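Local atomic coordinates of pectinesterase (Sitophilus oryzae, PDB entry 4PMH), a protein that demethylates pectin, hydrolysing the methyl esters of its galacturonosyl units, and probably serves the insect in digesting plant cell walls. Residues Ala291-Val296 / Ala332-Thr337; Tyr302-Ser307 / Asn350-Arg355; Ile35-Ala40 / Thr90-Gly95. All coordinates share one frame; numbering follows the deposited sequence.

Interaction 1: Ala291-Val296 / Ala332-Thr337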
ATOM      1  N   ALA A 291      -7.831 -11.115  -5.600  1.00 12.99           N
ATOM      2  CA  ALA A 291      -8.746  -9.998  -5.631  1.00 12.90           C
ATOM      3  C   ALA A 291      -9.296  -9.780  -4.231  1.00 12.98           C
ATOM      4  O   ALA A 291      -9.705 -10.749  -3.556  1.00 12.19           O
ATOM      5  CB  ALA A 291      -9.871 -10.277  -6.609  1.00 12.75           C
ATOM      6  N   TRP A 292      -9.235  -8.522  -3.785  1.00 12.78           N
ATOM      7  CA  TRP A 292      -9.984  -8.099  -2.596  1.00 13.32           C
ATOM      8  C   TRP A 292     -11.339  -7.666  -3.107  1.00 13.05           C
ATOM      9  O   TRP A 292     -11.497  -6.598  -3.699  1.00 12.34           O
ATOM     10  CB  TRP A 292      -9.290  -6.992  -1.804  1.00 13.25           C
ATOM     11  CG  TRP A 292     -10.111  -6.509  -0.600  1.00 13.13           C
ATOM     12  CD1 TRP A 292     -11.063  -7.221   0.099  1.00 14.08           C
ATOM     13  CD2 TRP A 292     -10.027  -5.228   0.024  1.00 13.15           C
ATOM     14  NE1 TRP A 292     -11.586  -6.440   1.126  1.00 14.74           N
ATOM     15  CE2 TRP A 292     -10.956  -5.217   1.099  1.00 13.70           C
ATOM     16  CE3 TRP A 292      -9.248  -4.085  -0.209  1.00 12.73           C
ATOM     17  CZ2 TRP A 292     -11.133  -4.101   1.914  1.00 13.85           C
ATOM     18  CZ3 TRP A 292      -9.433  -2.980   0.591  1.00 12.92           C
ATOM     19  CH2 TRP A 292     -10.359  -2.994   1.646  1.00 13.50           C
ATOM     20  N   ASP A 293     -12.306  -8.552  -2.906  1.00 13.63           N
ATOM     21  CA  ASP A 293     -13.656  -8.386  -3.398  1.00 14.41           C
ATOM     22  C   ASP A 293     -14.432  -7.675  -2.278  1.00 14.88           C
ATOM     23  O   ASP A 293     -15.352  -8.269  -1.669  1.00 14.94           O
ATOM     24  CB  ASP A 293     -14.277  -9.775  -3.731  1.00 14.13           C
ATOM     25  CG  ASP A 293     -13.984 -10.241  -5.168  1.00 14.15           C
ATOM     26  OD1 ASP A 293     -13.290  -9.511  -5.937  1.00 13.09           O
ATOM     27  OD2 ASP A 293     -14.489 -11.334  -5.525  1.00 13.45           O
ATOM     28  N   SER A 294     -14.040  -6.435  -1.984  1.00 15.53           N
ATOM     29  CA  SER A 294     -14.652  -5.676  -0.863  1.00 16.90           C
ATOM     30  C   SER A 294     -16.160  -5.526  -1.023  1.00 17.35           C
ATOM     31  O   SER A 294     -16.657  -5.179  -2.097  1.00 17.87           O
ATOM     32  CB  SER A 294     -14.023  -4.289  -0.655  1.00 17.39           C
ATOM     33  OG  SER A 294     -13.707  -3.663  -1.877  1.00 19.92           O
ATOM     34  N   GLY A 295     -16.871  -5.828   0.057  1.00 18.19           N
ATOM     35  CA  GLY A 295     -18.328  -5.742   0.096  1.00 19.33           C
ATOM     36  C   GLY A 295     -19.063  -6.851  -0.624  1.00 20.54           C
ATOM     37  O   GLY A 295     -20.277  -6.784  -0.762  1.00 20.84           O
ATOM     38  N   VAL A 296     -18.338  -7.878  -1.081  1.00 21.74           N
ATOM     39  CA  VAL A 296     -18.936  -9.017  -1.775  1.00 22.04           C
ATOM     40  C   VAL A 296     -18.996 -10.189  -0.824  1.00 23.28           C
ATOM     41  O   VAL A 296     -17.962 -10.686  -0.380  1.00 21.88           O
ATOM     42  CB  VAL A 296     -18.130  -9.427  -3.018  1.00 21.65           C
ATOM     43  CG1 VAL A 296     -18.769 -10.658  -3.689  1.00 21.42           C
ATOM     44  CG2 VAL A 296     -18.022  -8.243  -3.979  1.00 21.27           C
ATOM     45  N   ALA A 332     -10.134 -15.108  -4.738  1.00 14.20           N
ATOM     46  CA  ALA A 332     -10.500 -13.813  -4.138  1.00 14.50           C
ATOM     47  C   ALA A 332     -11.011 -13.969  -2.701  1.00 15.44           C
ATOM     48  O   ALA A 332     -11.472 -15.052  -2.299  1.00 15.41           O
ATOM     49  CB  ALA A 332     -11.547 -13.090  -4.980  1.00 14.27           C
ATOM     50  N   THR A 333     -10.949 -12.866  -1.948  1.00 15.91           N
ATOM     51  CA  THR A 333     -11.419 -12.837  -0.551  1.00 16.40           C
ATOM     52  C   THR A 333     -12.886 -13.285  -0.387  1.00 16.87           C
ATOM     53  O   THR A 333     -13.274 -13.767   0.691  1.00 18.20           O
ATOM     54  CB  THR A 333     -11.264 -11.427   0.037  1.00 16.59           C
ATOM     55  OG1 THR A 333     -12.079 -10.502  -0.707  1.00 16.83           O
ATOM     56  CG2 THR A 333      -9.804 -11.004   0.016  1.00 16.40           C
ATOM     57  N   SER A 334     -13.671 -13.114  -1.451  1.00 16.53           N
ATOM     58  CA  SER A 334     -15.069 -13.537  -1.521  1.00 17.35           C
ATOM     59  C   SER A 334     -15.285 -15.036  -1.749  1.00 17.25           C
ATOM     60  O   SER A 334     -16.400 -15.536  -1.549  1.00 18.79           O
ATOM     61  CB  SER A 334     -15.761 -12.774  -2.654  1.00 17.97           C
ATOM     62  OG  SER A 334     -15.204 -13.094  -3.923  1.00 17.49           O
ATOM     63  N   GLY A 335     -14.237 -15.754  -2.144  1.00 16.92           N
ATOM     64  CA  GLY A 335     -14.372 -17.119  -2.637  1.00 16.75           C
ATOM     65  C   GLY A 335     -14.468 -17.191  -4.156  1.00 16.81           C
ATOM     66  O   GLY A 335     -14.501 -18.285  -4.735  1.00 17.67           O
ATOM     67  N   ARG A 336     -14.519 -16.040  -4.819  1.00 15.69           N
ATOM     68  CA  ARG A 336     -14.560 -16.024  -6.275  1.00 15.98           C
ATOM     69  C   ARG A 336     -13.261 -16.612  -6.840  1.00 16.19           C
ATOM     70  O   ARG A 336     -12.191 -16.049  -6.651  1.00 15.06           O
ATOM     71  CB  ARG A 336     -14.780 -14.611  -6.804  1.00 15.93           C
ATOM     72  CG  ARG A 336     -14.660 -14.508  -8.319  1.00 15.30           C
ATOM     73  CD  ARG A 336     -15.128 -13.167  -8.815  1.00 15.40           C
ATOM     74  NE  ARG A 336     -14.284 -12.037  -8.407  1.00 14.98           N
ATOM     75  CZ  ARG A 336     -13.533 -11.305  -9.227  1.00 14.43           C
ATOM     76  NH1 ARG A 336     -13.451 -11.582 -10.529  1.00 14.61           N
ATOM     77  NH2 ARG A 336     -12.848 -10.290  -8.738  1.00 14.31           N
ATOM     78  N   THR A 337     -13.372 -17.750  -7.518  1.00 15.99           N
ATOM     79  CA  THR A 337     -12.204 -18.446  -8.046  1.00 16.82           C
ATOM     80  C   THR A 337     -11.422 -17.556  -9.028  1.00 16.17           C
ATOM     81  O   THR A 337     -12.013 -16.760  -9.759  1.00 14.53           O
ATOM     82  CB  THR A 337     -12.594 -19.731  -8.775  1.00 18.03           C
ATOM     83  OG1 THR A 337     -13.272 -19.404  -9.982  1.00 22.53           O
ATOM     84  CG2 THR A 337     -13.491 -20.585  -7.932  1.00 18.76           C
TER
HETATM   85  O   HOH W   1     -14.578 -10.227   0.328  1.00 24.37           O
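Arg336 grips the carboxylate of Asp293 side-on: NE donates to OD2 of Asp293 at 3.0 Å and NH2 of Arg336 to its OD1 at 2.9 Å. Each oxygen offers its syn lone pair, and the two flat groups lie 11° apart, so the pair is close to coplanar. A bend in the arginine chain at chi3 (67°) brings the NE and NH2 edge of the guanidinium alongside the carboxylate, and NH2 has a further hydrogen bond to Asn309. Ser334 donates its OG to Asp293 OD2 at a very short 2.5 Å, while the same OG accepts from Arg336 N in an ST turn; the serine thus ties the acid to the loop that carries the arginine.

The neighbouring threonine works on the backbone. Thr333 holds OG1 between its backbone N and carbonyl carbon (chi1 62°), where OG1 accepts from Asp293 N at 2.9 Å and also meets CD1 at the edge of the Trp292 ring, 3.5 Å away. A water 2.7 Å from Thr333 OG1 donates to Asp293 O. Thr333 N donates a hydrogen bond to Ala291 O at 2.9 Å.

Trp292 probably binds substrate, as in related pectinesterases, and the Thr333 side chain lies about 4 Å from that of the inferred nucleophile Asp226. The three donors round the Asp293 carboxylate, two from the guanidinium and one from the serine, probably favour its ionised form.

Interaction 2: Tyr302-Ser307 / Asn350-Arg355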
ATOM      1  N   TYR A 302     -21.088 -11.764  -6.408  1.00 21.38           N
ATOM      2  CA  TYR A 302     -20.262 -10.983  -7.339  1.00 20.84           C
ATOM      3  C   TYR A 302     -21.059 -10.555  -8.582  1.00 20.41           C
ATOM      4  O   TYR A 302     -21.627 -11.386  -9.294  1.00 19.52           O
ATOM      5  CB  TYR A 302     -18.996 -11.766  -7.741  1.00 20.75           C
ATOM      6  CG  TYR A 302     -18.090 -11.000  -8.682  1.00 20.46           C
ATOM      7  CD1 TYR A 302     -17.209 -10.035  -8.218  1.00 21.21           C
ATOM      8  CD2 TYR A 302     -18.137 -11.236 -10.041  1.00 20.91           C
ATOM      9  CE1 TYR A 302     -16.387  -9.326  -9.096  1.00 21.16           C
ATOM     10  CE2 TYR A 302     -17.339 -10.534 -10.911  1.00 21.17           C
ATOM     11  CZ  TYR A 302     -16.467  -9.579 -10.430  1.00 21.18           C
ATOM     12  OH  TYR A 302     -15.674  -8.910 -11.339  1.00 23.45           O
ATOM     13  N   VAL A 303     -21.098  -9.244  -8.813  1.00 20.34           N
ATOM     14  CA  VAL A 303     -21.761  -8.649  -9.954  1.00 21.04           C
ATOM     15  C   VAL A 303     -20.716  -8.017 -10.884  1.00 20.82           C
ATOM     16  O   VAL A 303     -20.187  -6.943 -10.581  1.00 18.86           O
ATOM     17  CB  VAL A 303     -22.763  -7.562  -9.505  1.00 21.70           C
ATOM     18  CG1 VAL A 303     -23.499  -6.978 -10.701  1.00 21.92           C
ATOM     19  CG2 VAL A 303     -23.759  -8.145  -8.514  1.00 22.48           C
ATOM     20  N   PRO A 304     -20.405  -8.691 -12.010  1.00 21.26           N
ATOM     21  CA  PRO A 304     -19.425  -8.171 -12.979  1.00 21.66           C
ATOM     22  C   PRO A 304     -19.803  -6.787 -13.479  1.00 21.57           C
ATOM     23  O   PRO A 304     -20.941  -6.591 -13.906  1.00 21.78           O
ATOM     24  CB  PRO A 304     -19.467  -9.185 -14.131  1.00 22.04           C
ATOM     25  CG  PRO A 304     -20.054 -10.427 -13.555  1.00 22.25           C
ATOM     26  CD  PRO A 304     -20.902 -10.036 -12.374  1.00 21.54           C
ATOM     27  N   GLY A 305     -18.877  -5.836 -13.392  1.00 20.15           N
ATOM     28  CA  GLY A 305     -19.147  -4.437 -13.750  1.00 20.67           C
ATOM     29  C   GLY A 305     -19.607  -3.537 -12.607  1.00 20.42           C
ATOM     30  O   GLY A 305     -19.583  -2.315 -12.741  1.00 21.12           O
ATOM     31  N   THR A 306     -20.030  -4.130 -11.486  1.00 19.95           N
ATOM     32  CA  THR A 306     -20.458  -3.374 -10.314  1.00 20.10           C
ATOM     33  C   THR A 306     -19.548  -3.679  -9.106  1.00 20.09           C
ATOM     34  O   THR A 306     -19.065  -2.742  -8.446  1.00 21.18           O
ATOM     35  CB  THR A 306     -21.940  -3.664  -9.981  1.00 21.61           C
ATOM     36  OG1 THR A 306     -22.766  -3.269 -11.088  1.00 22.00           O
ATOM     37  CG2 THR A 306     -22.386  -2.923  -8.740  1.00 22.90           C
ATOM     38  N   SER A 307     -19.324  -4.967  -8.821  1.00 18.02           N
ATOM     39  CA  SER A 307     -18.410  -5.380  -7.755  1.00 17.47           C
ATOM     40  C   SER A 307     -16.975  -4.964  -8.081  1.00 16.57           C
ATOM     41  O   SER A 307     -16.648  -4.776  -9.248  1.00 15.85           O
ATOM     42  CB  SER A 307     -18.483  -6.881  -7.510  1.00 17.15           C
ATOM     43  OG  SER A 307     -19.813  -7.303  -7.248  1.00 17.20           O
ATOM     44  N   ASN A 350     -12.387  -6.614 -19.045  1.00 18.93           N
ATOM     45  CA  ASN A 350     -13.525  -7.527 -18.885  1.00 20.23           C
ATOM     46  C   ASN A 350     -13.625  -7.944 -17.423  1.00 19.43           C
ATOM     47  O   ASN A 350     -12.624  -8.315 -16.818  1.00 19.46           O
ATOM     48  CB  ASN A 350     -13.270  -8.740 -19.771  1.00 21.22           C
ATOM     49  CG  ASN A 350     -14.434  -9.725 -19.820  1.00 23.78           C
ATOM     50  OD1 ASN A 350     -15.200  -9.870 -18.877  1.00 25.34           O
ATOM     51  ND2 ASN A 350     -14.519 -10.466 -20.934  1.00 25.97           N
ATOM     52  N   ASP A 351     -14.829  -7.918 -16.873  1.00 19.18           N
ATOM     53  CA  ASP A 351     -15.040  -8.209 -15.445  1.00 19.04           C
ATOM     54  C   ASP A 351     -15.590  -9.592 -15.176  1.00 19.48           C
ATOM     55  O   ASP A 351     -15.937  -9.929 -14.043  1.00 19.62           O
ATOM     56  CB  ASP A 351     -15.947  -7.149 -14.830  1.00 19.53           C
ATOM     57  CG  ASP A 351     -15.286  -5.791 -14.794  1.00 20.26           C
ATOM     58  OD1 ASP A 351     -14.125  -5.710 -14.323  1.00 19.71           O
ATOM     59  OD2 ASP A 351     -15.917  -4.807 -15.243  1.00 20.98           O
ATOM     60  N   ASN A 352     -15.654 -10.410 -16.209  1.00 19.69           N
ATOM     61  CA  ASN A 352     -15.946 -11.819 -16.031  1.00 20.12           C
ATOM     62  C   ASN A 352     -14.698 -12.621 -15.727  1.00 19.78           C
ATOM     63  O   ASN A 352     -14.786 -13.805 -15.395  1.00 20.14           O
ATOM     64  CB  ASN A 352     -16.653 -12.349 -17.266  1.00 20.59           C
ATOM     65  CG  ASN A 352     -17.937 -11.619 -17.512  1.00 21.66           C
ATOM     66  OD1 ASN A 352     -18.923 -11.852 -16.823  1.00 22.36           O
ATOM     67  ND2 ASN A 352     -17.915 -10.671 -18.439  1.00 22.53           N
ATOM     68  N   TYR A 353     -13.541 -11.966 -15.852  1.00 18.13           N
ATOM     69  CA  TYR A 353     -12.269 -12.528 -15.462  1.00 17.69           C
ATOM     70  C   TYR A 353     -11.566 -11.546 -14.525  1.00 16.29           C
ATOM     71  O   TYR A 353     -11.929 -10.364 -14.463  1.00 14.63           O
ATOM     72  CB  TYR A 353     -11.380 -12.703 -16.687  1.00 18.76           C
ATOM     73  CG  TYR A 353     -11.946 -13.636 -17.725  1.00 19.20           C
ATOM     74  CD1 TYR A 353     -11.669 -14.995 -17.681  1.00 20.19           C
ATOM     75  CD2 TYR A 353     -12.742 -13.152 -18.761  1.00 20.34           C
ATOM     76  CE1 TYR A 353     -12.187 -15.858 -18.631  1.00 20.97           C
ATOM     77  CE2 TYR A 353     -13.262 -14.009 -19.730  1.00 20.69           C
ATOM     78  CZ  TYR A 353     -12.988 -15.356 -19.653  1.00 21.26           C
ATOM     79  OH  TYR A 353     -13.493 -16.224 -20.591  1.00 22.97           O
ATOM     80  N   ASN A 354     -10.542 -12.037 -13.834  1.00 14.96           N
ATOM     81  CA  ASN A 354      -9.677 -11.171 -13.068  1.00 13.98           C
ATOM     82  C   ASN A 354      -8.855 -10.281 -13.987  1.00 13.95           C
ATOM     83  O   ASN A 354      -8.808 -10.496 -15.205  1.00 12.90           O
ATOM     84  CB  ASN A 354      -8.799 -11.981 -12.150  1.00 14.33           C
ATOM     85  CG  ASN A 354      -9.589 -12.616 -11.040  1.00 15.11           C
ATOM     86  OD1 ASN A 354     -10.008 -13.773 -11.156  1.00 15.27           O
ATOM     87  ND2 ASN A 354      -9.874 -11.839  -9.989  1.00 14.96           N
ATOM     88  N   ARG A 355      -8.244  -9.256 -13.402  1.00 14.03           N
ATOM     89  CA  ARG A 355      -7.442  -8.297 -14.166  1.00 14.16           C
ATOM     90  C   ARG A 355      -6.030  -8.242 -13.621  1.00 13.37           C
ATOM     91  O   ARG A 355      -5.480  -7.160 -13.352  1.00 13.17           O
ATOM     92  CB  ARG A 355      -8.070  -6.882 -14.163  1.00 15.31           C
ATOM     93  CG  ARG A 355      -9.581  -6.804 -14.427  1.00 16.91           C
ATOM     94  CD  ARG A 355     -10.219  -5.689 -13.561  1.00 17.92           C
ATOM     95  NE  ARG A 355     -10.065  -4.472 -14.277  1.00 18.51           N
ATOM     96  CZ  ARG A 355     -10.220  -3.241 -13.830  1.00 16.48           C
ATOM     97  NH1 ARG A 355     -10.565  -2.941 -12.575  1.00 16.51           N
ATOM     98  NH2 ARG A 355     -10.009  -2.287 -14.720  1.00 15.72           N
TER
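Tyr302 and Asp351 join two loops at one end of the right-handed parallel beta-helix, the fold of the pectin lyase-like clan: one loop leads into strand 311-315, the other into strand 355-359. The tyrosine OH donates to Asp351 O at 2.9 Å, approaching in the carbonyl plane on a lone pair, with a C=O...donor angle of 137°. Because CG of Tyr302 stands anti to its backbone N (chi1 -179°), the ring extends toward the second loop, and the carbonyl oxygen arrives at its edge. Arg336 makes a cation-pi contact with the same ring.

Asp351, which buries more area here than any other residue of the two loops, forms the tightly packed part. Besides taking the tyrosine bond on its carbonyl, it sets CB 3.5 Å from Gly305 N and OD2 3.6 Å from Gly305 CA, laying the carboxylate along the glycine backbone. Its other oxygen, OD1, is turned to a donor outside the two loops, ND2 of Asn309, which also bonds Tyr353 O. Losing the phenol ring to an alanine here would probably leave Asp351 O without its hydroxyl donor and the Arg336 guanidinium without its aromatic partner.

The solvent side is looser: Pro304 and Asn352 are both exposed and touch without a polar bond. Pro304 CB lies 3.6 Å from Asp351 O, and its CG is nearest OD1 of Asn352, at 3.7 Å, the two side chains crossing at about a right angle. Asn352 is also held within its own loop: Asn350 OD1 accepts from Asn352 N at 2.8 Å, an Asx turn, and Asn352 ND2 gives a second bond to Asn350 OD1 at 2.9 Å.

Interaction 3: Ile35-Ala40 / Thr90-Gly95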
ATOM      1  N   ILE A  35      11.154  15.043  -5.651  1.00 31.86           N
ATOM      2  CA  ILE A  35      11.281  15.128  -4.210  1.00 32.17           C
ATOM      3  C   ILE A  35      12.611  15.813  -3.997  1.00 32.47           C
ATOM      4  O   ILE A  35      13.616  15.442  -4.602  1.00 33.72           O
ATOM      5  CB  ILE A  35      11.232  13.766  -3.492  1.00 34.13           C
ATOM      6  CG1 ILE A  35       9.823  13.175  -3.563  1.00 34.64           C
ATOM      7  CG2 ILE A  35      11.587  13.919  -2.021  1.00 33.42           C
ATOM      8  CD1 ILE A  35       9.422  12.733  -4.943  1.00 36.36           C
ATOM      9  N   SER A  36      12.595  16.850  -3.179  1.00 32.41           N
ATOM     10  CA  SER A  36      13.773  17.638  -2.934  1.00 33.95           C
ATOM     11  C   SER A  36      13.659  18.130  -1.512  1.00 34.83           C
ATOM     12  O   SER A  36      13.142  19.226  -1.267  1.00 37.79           O
ATOM     13  CB  SER A  36      13.869  18.794  -3.940  1.00 34.43           C
ATOM     14  OG  SER A  36      15.069  19.534  -3.767  1.00 36.07           O
ATOM     15  N   THR A  37      14.110  17.282  -0.581  1.00 32.54           N
ATOM     16  CA  THR A  37      14.144  17.590   0.843  1.00 31.30           C
ATOM     17  C   THR A  37      15.244  18.624   1.136  1.00 33.35           C
ATOM     18  O   THR A  37      16.298  18.305   1.696  1.00 29.72           O
ATOM     19  CB  THR A  37      14.363  16.310   1.687  1.00 31.44           C
ATOM     20  OG1 THR A  37      15.544  15.629   1.255  1.00 31.31           O
ATOM     21  CG2 THR A  37      13.182  15.351   1.536  1.00 31.21           C
ATOM     22  N   SER A  38      14.976  19.868   0.750  1.00 33.25           N
ATOM     23  CA  SER A  38      16.019  20.899   0.675  1.00 35.22           C
ATOM     24  C   SER A  38      16.005  21.854   1.864  1.00 34.46           C
ATOM     25  O   SER A  38      16.686  22.887   1.846  1.00 33.73           O
ATOM     26  CB  SER A  38      15.837  21.715  -0.597  1.00 36.30           C
ATOM     27  OG  SER A  38      16.839  22.706  -0.694  1.00 40.15           O
ATOM     28  N   LYS A  39      15.222  21.521   2.883  1.00 31.83           N
ATOM     29  CA  LYS A  39      15.018  22.428   4.008  1.00 31.76           C
ATOM     30  C   LYS A  39      14.168  21.765   5.085  1.00 27.48           C
ATOM     31  O   LYS A  39      13.651  20.657   4.900  1.00 25.19           O
ATOM     32  CB  LYS A  39      14.378  23.747   3.538  1.00 34.85           C
ATOM     33  CG  LYS A  39      13.250  23.598   2.527  1.00 37.51           C
ATOM     34  CD  LYS A  39      12.637  24.940   2.146  1.00 39.98           C
ATOM     35  CE  LYS A  39      12.398  25.030   0.644  1.00 42.20           C
ATOM     36  NZ  LYS A  39      13.666  25.320  -0.098  1.00 43.06           N
ATOM     37  N   ALA A  40      14.055  22.432   6.221  1.00 24.71           N
ATOM     38  CA  ALA A  40      13.253  21.924   7.325  1.00 23.54           C
ATOM     39  C   ALA A  40      12.515  23.089   7.955  1.00 21.71           C
ATOM     40  O   ALA A  40      13.124  23.921   8.607  1.00 21.93           O
ATOM     41  CB  ALA A  40      14.132  21.223   8.342  1.00 23.66           C
ATOM     42  N   THR A  90       5.746  17.587   2.972  1.00 12.78           N
ATOM     43  CA  THR A  90       6.789  16.592   2.795  1.00 12.92           C
ATOM     44  C   THR A  90       7.279  16.215   4.192  1.00 13.50           C
ATOM     45  O   THR A  90       7.693  17.082   4.959  1.00 13.68           O
ATOM     46  CB  THR A  90       7.944  17.175   1.964  1.00 12.94           C
ATOM     47  OG1 THR A  90       7.446  17.495   0.665  1.00 12.81           O
ATOM     48  CG2 THR A  90       9.091  16.202   1.841  1.00 13.21           C
ATOM     49  N   ILE A  91       7.187  14.939   4.533  1.00 13.08           N
ATOM     50  CA  ILE A  91       7.640  14.437   5.819  1.00 13.91           C
ATOM     51  C   ILE A  91       8.792  13.495   5.549  1.00 13.84           C
ATOM     52  O   ILE A  91       8.600  12.452   4.918  1.00 13.34           O
ATOM     53  CB  ILE A  91       6.497  13.698   6.570  1.00 15.09           C
ATOM     54  CG1 ILE A  91       5.322  14.650   6.832  1.00 16.02           C
ATOM     55  CG2 ILE A  91       6.984  13.119   7.906  1.00 15.39           C
ATOM     56  CD1 ILE A  91       4.216  14.547   5.818  1.00 17.67           C
ATOM     57  N   TYR A  92       9.989  13.851   6.021  1.00 13.57           N
ATOM     58  CA  TYR A  92      11.163  13.054   5.761  1.00 13.92           C
ATOM     59  C   TYR A  92      12.034  12.779   6.958  1.00 13.72           C
ATOM     60  O   TYR A  92      12.167  13.608   7.833  1.00 13.99           O
ATOM     61  CB  TYR A  92      11.998  13.678   4.653  1.00 13.82           C
ATOM     62  CG  TYR A  92      12.726  14.947   5.009  1.00 13.90           C
ATOM     63  CD1 TYR A  92      12.122  16.178   4.869  1.00 14.77           C
ATOM     64  CD2 TYR A  92      14.021  14.906   5.436  1.00 14.33           C
ATOM     65  CE1 TYR A  92      12.811  17.354   5.169  1.00 14.83           C
ATOM     66  CE2 TYR A  92      14.726  16.056   5.723  1.00 14.91           C
ATOM     67  CZ  TYR A  92      14.105  17.279   5.591  1.00 15.07           C
ATOM     68  OH  TYR A  92      14.794  18.427   5.906  1.00 16.57           O
ATOM     69  N   GLY A  93      12.645  11.606   6.953  1.00 14.06           N
ATOM     70  CA  GLY A  93      13.565  11.204   8.002  1.00 14.88           C
ATOM     71  C   GLY A  93      14.896  11.932   7.829  1.00 15.66           C
ATOM     72  O   GLY A  93      15.373  12.134   6.706  1.00 15.15           O
ATOM     73  N   GLY A  94      15.492  12.321   8.943  1.00 16.59           N
ATOM     74  CA  GLY A  94      16.757  13.067   8.928  1.00 17.91           C
ATOM     75  C   GLY A  94      18.020  12.215   8.878  1.00 18.73           C
ATOM     76  O   GLY A  94      19.118  12.762   8.900  1.00 20.67           O
ATOM     77  N   GLY A  95      17.883  10.892   8.834  1.00 19.26           N
ATOM     78  CA  GLY A  95      19.045   9.980   8.846  1.00 19.54           C
ATOM     79  C   GLY A  95      19.663   9.755   7.480  1.00 20.94           C
ATOM     80  O   GLY A  95      19.149  10.240   6.458  1.00 20.56           O
TER
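Thr37 sits squarely over one face of Tyr92, its CB 3.7 Å from the ring centroid and only 4° off the ring normal, a CH-pi contact. Its methyl CG2 leans toward the root of the side chain, 3.5 Å from Tyr92 CG. At the far end of the ring the hydroxyl donates to Lys39 O, with OH and O 2.7 Å apart. That oxygen lies near the ring plane, yet the hydroxyl stands 58° out of the carbonyl plane of Lys39 and is therefore not on a lone pair, although the bond is short. Ala40 CB makes a van der Waals contact with Tyr92 OH at 3.8 Å. One aromatic side chain is thus met by the loop on its face and at its end.

The next shell explains these positions. With CG between its backbone N and carbonyl carbon (chi1 71°), the ring of Tyr92 stands out from the strand toward the loop. Thr37 is the centre of an inverse gamma turn, closed by a weak bond from Ser38 N to Ser36 O, a turn consistent with directing its side chain at the ring. Two residues before the tyrosine, on the same side of the strand, Thr90 places CG2 4.2 Å from CG2 of Thr37. The hydroxyl of Thr90 is engaged with Gln160 and Arg66.

Strand 89-93 runs between strands 67-71 and 160-162 in the large parallel sheet. The loop passes over all three: Ile35 rests on Gln160 and Val162, Thr37 also touches Val162, and Lys39 reaches Tyr68, before the chain enters strand 42-44 at the sheet's outer edge.

Interaction 3 closes first along the chain; interactions 1 and 2 follow with alternating segments, both pairing the loop between strands 286-290 and 311-315 with the one between strands 329-330 and 355-359. Their centres lie 11 Å apart and they touch: Arg336 CZ of interaction 1 is 3.5 Å from Tyr302 CE1 of interaction 2, making one continuous loop assembly. Interaction 3 lies across the chain's centre, about 39 Å from interaction 1 and 42 Å from interaction 2, centre to centre. The ten-stranded parallel sheet links both regions, strand 42-44 at one edge and 355-359 at the other, but only interaction 1 holds a residue, Trp292, that probably binds substrate.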